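Local coordinates for protein alkaline phosphatase (Thermus thermophilus, PDB 7KWD) that probably hydrolyses phosphate monoesters as a homodimeric alkaline phosphatase that carries zinc and magnesium ions in its active site, at residues 46-51 with 436-440; 321-326 with 424-430; 275-279 with 318-322; 54-58 with 69-75. One frame throughout, in Å; residues are numbered along the deposited sequence.

From the N terminus, strand 40-46 runs into the metal-binding loop 46-51, which waits for its partner 436-440 until late in the chain; contact 1 therefore closes a loop of nearly 400 residues, and the other three nest inside it. Contact 4 closes first, folding helix 51-65 against the short helix 70-75 just after it. Next comes contact 3, where helix 273-280 meets the end of strand 310-325 at the zinc ions. That strand end leads directly into contact 2, which shares G321 and V322 with contact 3 and pairs onward with strand 426-428. Contacts 1, 2 and 3 all draw on strand 310-325 or its neighbours, and all four contacts touch the second subunit.

Contact 1 of 4, residues 46-51 with 436-440; sequences YDGFSW and SPVML. With MG (magnesium ion), chain D; ZN (zinc ion), chain E.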
loop_
_atom_site.group_PDB
_atom_site.type_symbol
_atom_site.label_atom_id
_atom_site.label_comp_id
_atom_site.label_asym_id
_atom_site.label_seq_id
_atom_site.Cartn_x
_atom_site.Cartn_y
_atom_site.Cartn_z
ATOM N N TYR A 46 6.759 12.881 -4.143
ATOM C CA TYR A 46 7.499 11.694 -3.734
ATOM C C TYR A 46 7.330 10.660 -4.849
ATOM O O TYR A 46 6.321 9.973 -4.932
ATOM C CB TYR A 46 6.949 11.168 -2.412
ATOM C CG TYR A 46 7.383 11.859 -1.128
ATOM C CD1 TYR A 46 7.120 13.206 -0.900
ATOM C CD2 TYR A 46 7.966 11.131 -0.094
ATOM C CE1 TYR A 46 7.468 13.802 0.293
ATOM C CE2 TYR A 46 8.304 11.719 1.113
ATOM C CZ TYR A 46 8.058 13.050 1.298
ATOM O OH TYR A 46 8.416 13.650 2.483
ATOM N N ASP A 47 8.318 10.545 -5.734
ATOM C CA ASP A 47 8.178 9.676 -6.887
ATOM C C ASP A 47 8.311 8.212 -6.473
ATOM O O ASP A 47 9.290 7.834 -5.840
ATOM C CB ASP A 47 9.222 10.020 -7.946
ATOM C CG ASP A 47 8.821 9.534 -9.295
ATOM O OD1 ASP A 47 8.572 8.312 -9.383
ATOM O OD2 ASP A 47 8.707 10.365 -10.242
ATOM N N GLY A 48 7.331 7.398 -6.834
ATOM C CA GLY A 48 7.382 5.967 -6.562
ATOM C C GLY A 48 7.133 5.552 -5.127
ATOM O O GLY A 48 7.357 4.383 -4.768
ATOM N N PHE A 49 6.585 6.456 -4.312
ATOM C CA PHE A 49 6.489 6.284 -2.870
ATOM C C PHE A 49 5.227 5.525 -2.499
ATOM O O PHE A 49 4.113 5.985 -2.750
ATOM C CB PHE A 49 6.512 7.664 -2.213
ATOM C CG PHE A 49 6.433 7.676 -0.711
ATOM C CD1 PHE A 49 7.486 7.219 0.063
ATOM C CD2 PHE A 49 5.304 8.229 -0.064
ATOM C CE1 PHE A 49 7.438 7.284 1.451
ATOM C CE2 PHE A 49 5.248 8.285 1.317
ATOM C CZ PHE A 49 6.319 7.835 2.078
ATOM N N SER A 50 5.413 4.367 -1.884
ATOM C CA SER A 50 4.299 3.509 -1.495
ATOM C C SER A 50 4.051 3.601 -0.004
ATOM O O SER A 50 4.847 4.182 0.745
ATOM C CB SER A 50 4.602 2.058 -1.884
ATOM O OG SER A 50 5.517 1.514 -0.986
ATOM N N TRP A 51 2.931 3.006 0.430
ATOM C CA TRP A 51 2.627 2.941 1.855
ATOM C C TRP A 51 3.526 1.946 2.566
ATOM O O TRP A 51 3.714 2.049 3.789
ATOM C CB TRP A 51 1.139 2.602 2.067
ATOM C CG TRP A 51 0.228 3.759 1.637
ATOM C CD1 TRP A 51 -0.691 3.765 0.615
ATOM C CD2 TRP A 51 0.177 5.068 2.228
ATOM N NE1 TRP A 51 -1.293 5.009 0.534
ATOM C CE2 TRP A 51 -0.778 5.814 1.520
ATOM C CE3 TRP A 51 0.847 5.673 3.302
ATOM C CZ2 TRP A 51 -1.081 7.136 1.853
ATOM C CZ3 TRP A 51 0.536 6.984 3.633
ATOM C CH2 TRP A 51 -0.422 7.695 2.908
ATOM N N SER A 436 -1.454 0.544 -6.849
ATOM C CA SER A 436 -2.013 1.014 -5.587
ATOM C C SER A 436 -2.339 2.513 -5.618
ATOM O O SER A 436 -1.522 3.326 -6.083
ATOM C CB SER A 436 -0.987 0.744 -4.471
ATOM O OG SER A 436 -1.324 1.485 -3.307
ATOM N N PRO A 437 -3.436 2.936 -5.018
ATOM C CA PRO A 437 -3.592 4.374 -4.746
ATOM C C PRO A 437 -2.563 4.837 -3.720
ATOM O O PRO A 437 -2.095 4.058 -2.885
ATOM C CB PRO A 437 -5.023 4.491 -4.217
ATOM C CG PRO A 437 -5.402 3.113 -3.787
ATOM C CD PRO A 437 -4.619 2.157 -4.631
ATOM N N VAL A 438 -2.171 6.110 -3.810
ATOM C CA VAL A 438 -1.056 6.621 -3.023
ATOM C C VAL A 438 -1.405 7.980 -2.413
ATOM O O VAL A 438 -2.477 8.543 -2.634
ATOM C CB VAL A 438 0.234 6.724 -3.866
ATOM C CG1 VAL A 438 0.709 5.318 -4.208
ATOM C CG2 VAL A 438 -0.044 7.543 -5.116
ATOM N N MET A 439 -0.452 8.477 -1.633
ATOM C CA MET A 439 -0.647 9.626 -0.756
ATOM C C MET A 439 -0.914 10.925 -1.499
ATOM O O MET A 439 -0.238 11.268 -2.462
ATOM C CB MET A 439 0.606 9.801 0.088
ATOM C CG MET A 439 0.664 11.058 0.917
ATOM S SD MET A 439 2.227 11.149 1.807
ATOM C CE MET A 439 3.345 11.654 0.581
ATOM N N LEU A 440 -1.882 11.693 -0.978
ATOM C CA LEU A 440 -2.081 13.097 -1.336
ATOM C C LEU A 440 -2.332 13.876 -0.053
ATOM O O LEU A 440 -3.240 13.526 0.710
ATOM C CB LEU A 440 -3.264 13.280 -2.278
ATOM C CG LEU A 440 -3.818 14.690 -2.506
ATOM C CD1 LEU A 440 -2.822 15.657 -3.186
ATOM C CD2 LEU A 440 -5.032 14.561 -3.376
HETATM MG MG MG D . 10.168 11.417 -11.419
HETATM ZN ZN ZN E . 7.161 8.257 -11.071
HETATM O O HOH W 1 1.932 6.658 -0.927
HETATM O O HOH W 2 0.771 2.397 -1.902
HETATM O O HOH W 3 11.329 12.764 -12.580
HETATM O O HOH W 4 10.029 10.376 -13.067
HETATM O O HOH W 5 11.695 9.821 -10.689
#
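The ring of W51 carries water 1 over the centre of one face and has P437 O near its plane at the edge, while M439 CB comes in obliquely to CZ2 at 3.6 Å. One face of the F49 ring is covered by Y46 CD2. The Y46 ring in turn receives M439 CE over a face, 4.3 Å from CD1. With CG anti to the backbone N (chi1 172°) and a bend at chi3 (77°), M439 brings its methyl CE within 3.9 Å of F49 CE2. Its sulfur makes two Met-aromatic contacts, at the edge of the F49 ring and obliquely to the six-membered ring of W51. Two waters bridge the segments: water 1 donates to F49 O and accepts from M439 N, backbone to backbone, and water 2 links W51 N to the side-chain OG of S436. W51 NE1 is buried without a hydrogen-bonding partner. D47, near the start of the loop, makes no contact with 436-440 and serves the metals instead: OD1 binds one zinc ion at 2.2 Å and OD2 binds the magnesium ion. S95, D317 and H318 complete that zinc site. This is the alkaline phosphatase pattern of a metal-bridging aspartate in the loop just after a central strand.

Contact 2 of 4, residues 321-326 with 424-430; sequences GVGGLY and PNIGWSS
G323 and W428 face each other as a non-hydrogen-bonded pair in an antiparallel beta ladder that joins the end of strand 310-325 to strand 426-428. G323 CA lies over the W428 six-membered ring, 3.4 Å from its centroid, in a CH-pi contact that leaves this face no room for a CB on G323. Next along, G324 and G427 exchange both backbone bonds, G324 N to G427 O at 2.8 Å and G427 N to G324 O at 3.0 Å. L325 and I426 then pair on the W428 side of the sheet, with L325 CD1 packed on I426 CG1. Beyond the ladder, N425 CB sits over the face of the Y326 ring. The ring swings over N425 because Y326 CG stands between its own N and carbonyl carbon (chi1 62°), and water 6 links its OH to P424 O. Were Y326 an alanine, N425 CB would probably lose the ring face it lies on, and Q415 OE1 and water 6 the hydroxyl they bond. At the other end S430 OG donates to a lone pair of G321 O and is itself bonded to Q432, while S429 OG, only weakly bonded by V322 N, has a stronger partner in V322 of the second subunit. N425 ND2 meets Y326 O in the carbonyl plane at 2.7 Å, and Y326 O lies almost exactly in the N425 amide plane.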
loop_
_atom_site.group_PDB
_atom_site.type_symbol
_atom_site.label_atom_id
_atom_site.label_comp_id
_atom_site.label_asym_id
_atom_site.label_seq_id
_atom_site.Cartn_x
_atom_site.Cartn_y
_atom_site.Cartn_z
ATOM N N GLY A 321 7.423 -1.042 -6.614
ATOM C CA GLY A 321 7.918 -2.193 -5.905
ATOM C C GLY A 321 6.832 -3.230 -5.723
ATOM O O GLY A 321 6.513 -3.950 -6.667
ATOM N N VAL A 322 6.222 -3.319 -4.535
ATOM C CA VAL A 322 6.480 -2.448 -3.415
ATOM C C VAL A 322 7.277 -3.222 -2.388
ATOM O O VAL A 322 7.169 -4.462 -2.318
ATOM C CB VAL A 322 5.159 -1.911 -2.803
ATOM C CG1 VAL A 322 4.445 -0.992 -3.801
ATOM C CG2 VAL A 322 4.255 -3.023 -2.344
ATOM N N GLY A 323 8.047 -2.480 -1.594
ATOM C CA GLY A 323 8.993 -3.037 -0.657
ATOM C C GLY A 323 8.481 -3.073 0.773
ATOM O O GLY A 323 8.672 -2.129 1.551
ATOM N N GLY A 324 7.869 -4.191 1.143
ATOM C CA GLY A 324 7.172 -4.298 2.415
ATOM C C GLY A 324 7.989 -5.011 3.477
ATOM O O GLY A 324 8.562 -6.085 3.236
ATOM N N LEU A 325 8.045 -4.386 4.650
ATOM C CA LEU A 325 8.500 -5.067 5.853
ATOM C C LEU A 325 7.456 -6.101 6.228
ATOM O O LEU A 325 6.295 -5.750 6.447
ATOM C CB LEU A 325 8.704 -4.075 6.987
ATOM C CG LEU A 325 9.303 -4.707 8.248
ATOM C CD1 LEU A 325 10.844 -4.955 8.159
ATOM C CD2 LEU A 325 8.979 -3.784 9.433
ATOM N N TYR A 326 7.851 -7.374 6.280
ATOM C CA TYR A 326 6.899 -8.466 6.366
ATOM C C TYR A 326 7.107 -9.275 7.639
ATOM O O TYR A 326 8.142 -9.192 8.295
ATOM C CB TYR A 326 6.983 -9.388 5.129
ATOM C CG TYR A 326 8.322 -10.078 4.945
ATOM C CD1 TYR A 326 8.668 -11.182 5.719
ATOM C CD2 TYR A 326 9.222 -9.648 3.964
ATOM C CE1 TYR A 326 9.914 -11.815 5.542
ATOM C CE2 TYR A 326 10.437 -10.271 3.787
ATOM C CZ TYR A 326 10.783 -11.355 4.586
ATOM O OH TYR A 326 12.011 -11.955 4.386
ATOM N N PRO A 424 17.458 -8.127 6.228
ATOM C CA PRO A 424 16.165 -7.445 6.350
ATOM C C PRO A 424 15.017 -8.277 5.803
ATOM O O PRO A 424 15.061 -8.737 4.669
ATOM C CB PRO A 424 16.363 -6.156 5.543
ATOM C CG PRO A 424 17.842 -5.874 5.623
ATOM C CD PRO A 424 18.483 -7.269 5.586
ATOM N N ASN A 425 13.983 -8.469 6.645
ATOM C CA ASN A 425 12.707 -9.035 6.234
ATOM C C ASN A 425 11.840 -8.005 5.493
ATOM O O ASN A 425 10.691 -7.732 5.859
ATOM C CB ASN A 425 11.971 -9.603 7.440
ATOM C CG ASN A 425 11.880 -8.628 8.589
ATOM O OD1 ASN A 425 12.887 -8.107 9.064
ATOM N ND2 ASN A 425 10.657 -8.374 9.045
ATOM N N ILE A 426 12.404 -7.472 4.406
ATOM C CA ILE A 426 11.708 -6.591 3.463
ATOM C C ILE A 426 11.736 -7.273 2.093
ATOM O O ILE A 426 12.809 -7.557 1.553
ATOM C CB ILE A 426 12.359 -5.197 3.392
ATOM C CG1 ILE A 426 12.551 -4.634 4.795
ATOM C CG2 ILE A 426 11.497 -4.235 2.564
ATOM C CD1 ILE A 426 13.528 -3.509 4.912
ATOM N N GLY A 427 10.558 -7.582 1.555
ATOM C CA GLY A 427 10.443 -8.166 0.242
ATOM C C GLY A 427 9.759 -7.206 -0.718
ATOM O O GLY A 427 9.330 -6.120 -0.330
ATOM N N TRP A 428 9.633 -7.653 -1.974
ATOM C CA TRP A 428 9.265 -6.780 -3.087
ATOM C C TRP A 428 8.304 -7.505 -4.014
ATOM O O TRP A 428 8.544 -8.660 -4.373
ATOM C CB TRP A 428 10.502 -6.342 -3.893
ATOM C CG TRP A 428 11.455 -5.668 -3.037
ATOM C CD1 TRP A 428 12.387 -6.256 -2.251
ATOM C CD2 TRP A 428 11.575 -4.259 -2.823
ATOM N NE1 TRP A 428 13.093 -5.304 -1.559
ATOM C CE2 TRP A 428 12.614 -4.067 -1.884
ATOM C CE3 TRP A 428 10.914 -3.145 -3.335
ATOM C CZ2 TRP A 428 13.009 -2.807 -1.448
ATOM C CZ3 TRP A 428 11.288 -1.879 -2.883
ATOM C CH2 TRP A 428 12.329 -1.722 -1.946
ATOM N N SER A 429 7.195 -6.837 -4.352
ATOM C CA SER A 429 6.237 -7.419 -5.283
ATOM C C SER A 429 6.851 -7.546 -6.682
ATOM O O SER A 429 6.498 -8.447 -7.442
ATOM C CB SER A 429 4.965 -6.573 -5.392
ATOM O OG SER A 429 4.487 -6.093 -4.155
ATOM N N SER A 430 7.785 -6.661 -7.021
ATOM C CA SER A 430 8.214 -6.505 -8.401
ATOM C C SER A 430 9.376 -5.528 -8.391
ATOM O O SER A 430 9.726 -4.969 -7.349
ATOM C CB SER A 430 7.051 -5.991 -9.270
ATOM O OG SER A 430 7.126 -4.577 -9.432
HETATM O O HOH W 6 14.061 -10.944 3.004
#

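Contact 3 of 4, residues 275-279 with 318-322; sequences DHANH and HATGV. With ZN (zinc ion), chain F; ZN (zinc ion), chain E.
H318 comes first, its ring edge turned to D275: CE1 lies 3.2 Å from D275 OD1, close to the ring plane. Its NE2 binds one zinc ion at 2.2 Å, in a site completed by D47, S95 and D317, while ND1 on the other side of CE1 donates to A319 O from above the carbonyl plane, which helps fix the rotation of the ring. T320 carries most of the contact. Its OG1 stands anti to the carbonyl carbon (chi1 -62°) and donates to D275 OD1 at 2.6 Å, nearly along the C-O axis of the carboxylate. The same carboxylate holds the second zinc ion through OD2 at 2.0 Å, so T320 acts as a second-shell partner, consistent with a part in orienting this ligand. The other branch, CG2, sits over the centre of the H279 ring, 3.9 Å from its centroid in a CH-pi contact, and packs on N278 CB at 3.6 Å. H279 NE2 binds this same zinc together with H433, and its ND1 is bonded to G431 O. G321 follows with its CA 4.4 Å from N278 O. Helix 273-280 thus packs against the end of strand 310-325, where A319 is backbone-bonded to T434 of strand 433-434 and G321 to Q432 just before it, and N278 OD1 reaches T286 on helix 283-306.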
loop_
_atom_site.group_PDB
_atom_site.type_symbol
_atom_site.label_atom_id
_atom_site.label_comp_id
_atom_site.label_asym_id
_atom_site.label_seq_id
_atom_site.Cartn_x
_atom_site.Cartn_y
_atom_site.Cartn_z
ATOM N N ASP A 275 11.520 6.266 -6.245
ATOM C CA ASP A 275 11.151 5.361 -7.331
ATOM C C ASP A 275 12.328 4.485 -7.743
ATOM O O ASP A 275 12.221 3.261 -7.769
ATOM C CB ASP A 275 10.635 6.193 -8.513
ATOM C CG ASP A 275 10.170 5.364 -9.665
ATOM O OD1 ASP A 275 9.215 4.564 -9.465
ATOM O OD2 ASP A 275 10.738 5.534 -10.774
ATOM N N HIS A 276 13.482 5.100 -7.997
ATOM C CA HIS A 276 14.625 4.357 -8.510
ATOM C C HIS A 276 15.086 3.303 -7.519
ATOM O O HIS A 276 15.373 2.166 -7.897
ATOM C CB HIS A 276 15.775 5.312 -8.827
ATOM C CG HIS A 276 15.428 6.310 -9.880
ATOM N ND1 HIS A 276 16.248 7.355 -10.208
ATOM C CD2 HIS A 276 14.330 6.437 -10.659
ATOM C CE1 HIS A 276 15.688 8.083 -11.158
ATOM N NE2 HIS A 276 14.521 7.547 -11.451
ATOM N N ALA A 277 15.190 3.673 -6.240
ATOM C CA ALA A 277 15.600 2.690 -5.252
ATOM C C ALA A 277 14.597 1.563 -5.184
ATOM O O ALA A 277 14.969 0.402 -4.998
ATOM C CB ALA A 277 15.754 3.340 -3.881
ATOM N N ASN A 278 13.307 1.890 -5.304
ATOM C CA ASN A 278 12.306 0.830 -5.260
ATOM C C ASN A 278 12.441 -0.082 -6.459
ATOM O O ASN A 278 12.168 -1.288 -6.348
ATOM C CB ASN A 278 10.901 1.414 -5.184
ATOM C CG ASN A 278 10.590 1.994 -3.796
ATOM O OD1 ASN A 278 11.218 1.650 -2.803
ATOM N ND2 ASN A 278 9.621 2.888 -3.753
ATOM N N HIS A 279 12.817 0.488 -7.620
ATOM C CA HIS A 279 13.138 -0.313 -8.799
ATOM C C HIS A 279 14.290 -1.278 -8.512
ATOM O O HIS A 279 14.220 -2.462 -8.864
ATOM C CB HIS A 279 13.508 0.597 -9.970
ATOM C CG HIS A 279 12.337 1.157 -10.709
ATOM N ND1 HIS A 279 11.337 0.361 -11.223
ATOM C CD2 HIS A 279 12.000 2.434 -11.019
ATOM C CE1 HIS A 279 10.450 1.118 -11.838
ATOM N NE2 HIS A 279 10.841 2.374 -11.743
ATOM N N HIS A 318 2.905 7.577 -7.877
ATOM C CA HIS A 318 2.472 6.185 -7.953
ATOM C C HIS A 318 3.367 5.406 -6.990
ATOM O O HIS A 318 4.435 5.884 -6.579
ATOM C CB HIS A 318 2.622 5.577 -9.351
ATOM C CG HIS A 318 3.996 5.760 -9.880
ATOM N ND1 HIS A 318 5.052 4.960 -9.491
ATOM C CD2 HIS A 318 4.519 6.722 -10.660
ATOM C CE1 HIS A 318 6.157 5.399 -10.046
ATOM N NE2 HIS A 318 5.854 6.454 -10.773
ATOM N N ALA A 319 2.945 4.190 -6.684
ATOM C CA ALA A 319 3.744 3.273 -5.908
ATOM C C ALA A 319 4.690 2.494 -6.819
ATOM O O ALA A 319 4.412 2.282 -8.004
ATOM C CB ALA A 319 2.846 2.300 -5.141
ATOM N N THR A 320 5.809 2.050 -6.239
ATOM C CA THR A 320 6.785 1.248 -6.968
ATOM C C THR A 320 7.347 0.165 -6.064
ATOM O O THR A 320 7.724 0.428 -4.914
ATOM C CB THR A 320 7.912 2.119 -7.523
ATOM O OG1 THR A 320 7.334 3.036 -8.426
ATOM C CG2 THR A 320 8.972 1.257 -8.265
ATOM N N GLY A 321 7.423 -1.042 -6.614
ATOM C CA GLY A 321 7.918 -2.193 -5.905
ATOM C C GLY A 321 6.832 -3.230 -5.723
ATOM O O GLY A 321 6.513 -3.950 -6.667
ATOM N N VAL A 322 6.222 -3.319 -4.535
ATOM C CA VAL A 322 6.480 -2.448 -3.415
ATOM C C VAL A 322 7.277 -3.222 -2.388
ATOM O O VAL A 322 7.169 -4.462 -2.318
ATOM C CB VAL A 322 5.159 -1.911 -2.803
ATOM C CG1 VAL A 322 4.445 -0.992 -3.801
ATOM C CG2 VAL A 322 4.255 -3.023 -2.344
HETATM ZN ZN ZN F . 9.827 4.325 -12.066
HETATM ZN ZN ZN E . 7.161 8.257 -11.071
#

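Contact 4 of 4, residues 54-58 with 69-75; sequences YAIAQ and LALERLL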
loop_
_atom_site.group_PDB
_atom_site.type_symbol
_atom_site.label_atom_id
_atom_site.label_comp_id
_atom_site.label_asym_id
_atom_site.label_seq_id
_atom_site.Cartn_x
_atom_site.Cartn_y
_atom_site.Cartn_z
ATOM N N TYR A 54 6.442 4.096 3.436
ATOM C CA TYR A 54 6.094 4.980 4.526
ATOM C C TYR A 54 6.272 4.265 5.862
ATOM O O TYR A 54 6.868 4.807 6.790
ATOM C CB TYR A 54 4.660 5.488 4.387
ATOM C CG TYR A 54 4.291 6.262 5.625
ATOM C CD1 TYR A 54 4.717 7.583 5.799
ATOM C CD2 TYR A 54 3.590 5.652 6.649
ATOM C CE1 TYR A 54 4.412 8.292 6.973
ATOM C CE2 TYR A 54 3.279 6.333 7.799
ATOM C CZ TYR A 54 3.704 7.639 7.977
ATOM O OH TYR A 54 3.388 8.265 9.137
ATOM N N ALA A 55 5.737 3.051 5.966
ATOM C CA ALA A 55 5.774 2.316 7.222
ATOM C C ALA A 55 7.204 2.058 7.678
ATOM O O ALA A 55 7.504 2.148 8.876
ATOM C CB ALA A 55 5.030 0.990 7.058
ATOM N N ILE A 56 8.095 1.714 6.732
ATOM C CA ILE A 56 9.502 1.463 7.073
ATOM C C ILE A 56 10.177 2.728 7.591
ATOM O O ILE A 56 10.892 2.688 8.589
ATOM C CB ILE A 56 10.264 0.886 5.859
ATOM C CG1 ILE A 56 9.828 -0.551 5.575
ATOM C CG2 ILE A 56 11.768 0.896 6.119
ATOM C CD1 ILE A 56 10.156 -1.010 4.124
ATOM N N ALA A 57 10.009 3.854 6.892
ATOM C CA ALA A 57 10.647 5.085 7.345
ATOM C C ALA A 57 10.057 5.578 8.666
ATOM O O ALA A 57 10.773 6.118 9.524
ATOM C CB ALA A 57 10.493 6.170 6.290
ATOM N N GLN A 58 8.734 5.486 8.802
ATOM C CA GLN A 58 8.071 5.837 10.056
ATOM C C GLN A 58 8.670 5.063 11.229
ATOM O O GLN A 58 8.980 5.638 12.271
ATOM C CB GLN A 58 6.574 5.545 9.945
ATOM C CG GLN A 58 5.758 5.884 11.188
ATOM C CD GLN A 58 4.290 5.499 11.022
ATOM O OE1 GLN A 58 3.398 6.345 11.104
ATOM N NE2 GLN A 58 4.036 4.215 10.787
ATOM N N LEU A 69 8.962 10.972 12.372
ATOM C CA LEU A 69 9.076 11.460 11.012
ATOM C C LEU A 69 8.158 12.648 10.764
ATOM O O LEU A 69 6.985 12.627 11.136
ATOM C CB LEU A 69 8.711 10.287 10.096
ATOM C CG LEU A 69 9.102 10.263 8.637
ATOM C CD1 LEU A 69 10.572 10.042 8.491
ATOM C CD2 LEU A 69 8.324 9.150 7.968
ATOM N N ALA A 70 8.692 13.691 10.124
ATOM C CA ALA A 70 7.857 14.849 9.850
ATOM C C ALA A 70 6.630 14.460 9.025
ATOM O O ALA A 70 5.532 14.970 9.251
ATOM C CB ALA A 70 8.650 15.941 9.145
ATOM N N LEU A 71 6.791 13.549 8.079
ATOM C CA LEU A 71 5.650 13.130 7.273
ATOM C C LEU A 71 4.575 12.483 8.152
ATOM O O LEU A 71 3.381 12.710 7.943
ATOM C CB LEU A 71 6.112 12.179 6.161
ATOM C CG LEU A 71 5.024 11.808 5.170
ATOM C CD1 LEU A 71 4.324 13.037 4.605
ATOM C CD2 LEU A 71 5.556 10.889 4.049
ATOM N N GLU A 72 4.966 11.707 9.165
ATOM C CA GLU A 72 3.952 11.164 10.066
ATOM C C GLU A 72 3.172 12.302 10.738
ATOM O O GLU A 72 1.938 12.265 10.826
ATOM C CB GLU A 72 4.563 10.249 11.138
ATOM C CG GLU A 72 3.518 9.750 12.150
ATOM C CD GLU A 72 4.079 8.926 13.315
ATOM O OE1 GLU A 72 5.212 8.431 13.211
ATOM O OE2 GLU A 72 3.382 8.795 14.344
ATOM N N ARG A 73 3.884 13.310 11.252
ATOM C CA ARG A 73 3.200 14.426 11.917
ATOM C C ARG A 73 2.199 15.092 10.985
ATOM O O ARG A 73 1.108 15.483 11.423
ATOM C CB ARG A 73 4.215 15.452 12.411
ATOM C CG ARG A 73 5.306 14.836 13.281
ATOM C CD ARG A 73 6.354 15.887 13.785
ATOM N NE ARG A 73 7.662 15.299 14.134
ATOM C CZ ARG A 73 8.538 15.878 14.960
ATOM N NH1 ARG A 73 8.254 17.051 15.517
ATOM N NH2 ARG A 73 9.682 15.283 15.257
ATOM N N LEU A 74 2.560 15.253 9.693
ATOM C CA LEU A 74 1.639 15.878 8.754
ATOM C C LEU A 74 0.432 14.972 8.494
ATOM O O LEU A 74 -0.717 15.420 8.518
ATOM C CB LEU A 74 2.333 16.237 7.434
ATOM C CG LEU A 74 3.514 17.184 7.486
ATOM C CD1 LEU A 74 3.963 17.679 6.149
ATOM C CD2 LEU A 74 3.202 18.351 8.385
ATOM N N LEU A 75 0.666 13.696 8.221
ATOM C CA LEU A 75 -0.478 12.829 7.952
ATOM C C LEU A 75 -1.389 12.670 9.168
ATOM O O LEU A 75 -2.563 12.340 9.005
ATOM C CB LEU A 75 -0.000 11.451 7.508
ATOM C CG LEU A 75 0.796 11.405 6.197
ATOM C CD1 LEU A 75 1.378 10.013 6.060
ATOM C CD2 LEU A 75 -0.077 11.722 4.994
HETATM O O HOH W 7 7.998 8.301 12.680
#
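Y54 lays its ring against L71 and L75. L71 CD2 meets the ring edge at CD1, 3.8 Å away, and L75 CD1 approaches obliquely to within 3.6 Å of CE1. CG of Y54 stands anti to the backbone N (chi1 173°), which sends the ring across to the second helix and puts OH 3.1 Å from E72 CB. That hydroxyl turns back to its own helix and donates to Q58 OE1 at 2.7 Å, from above the carbonyl plane, while Q58 CB covers one face of the ring. Q58 OE1 is likely to lose this donor, and L75 CD1 part of its packing surface, if a leucine stood in place of Y54. Toward L69 the packing is looser: CD2 is 4.0 Å from A57 CB and 3.8 Å from Q58 N. The polar groups beside it are joined by water 7, which donates to Q58 O and E72 OE1 and accepts from L69 N, the N-cap residue. E72 and Q58 cross at about a right angle, CG of Q58 resting on E72 OE1; the carboxylate's OE2 is held by R62 and by A27 N of the second subunit. Away from the metal sites, this is helix packing on the alkaline phosphatase core: two consecutive helices, 51-65 and 70-75, joined by a short link, their short axes 10.4 Å apart at 115°, with side chains on helix 283-306 (A57, L69) and strand 438-443 (L71).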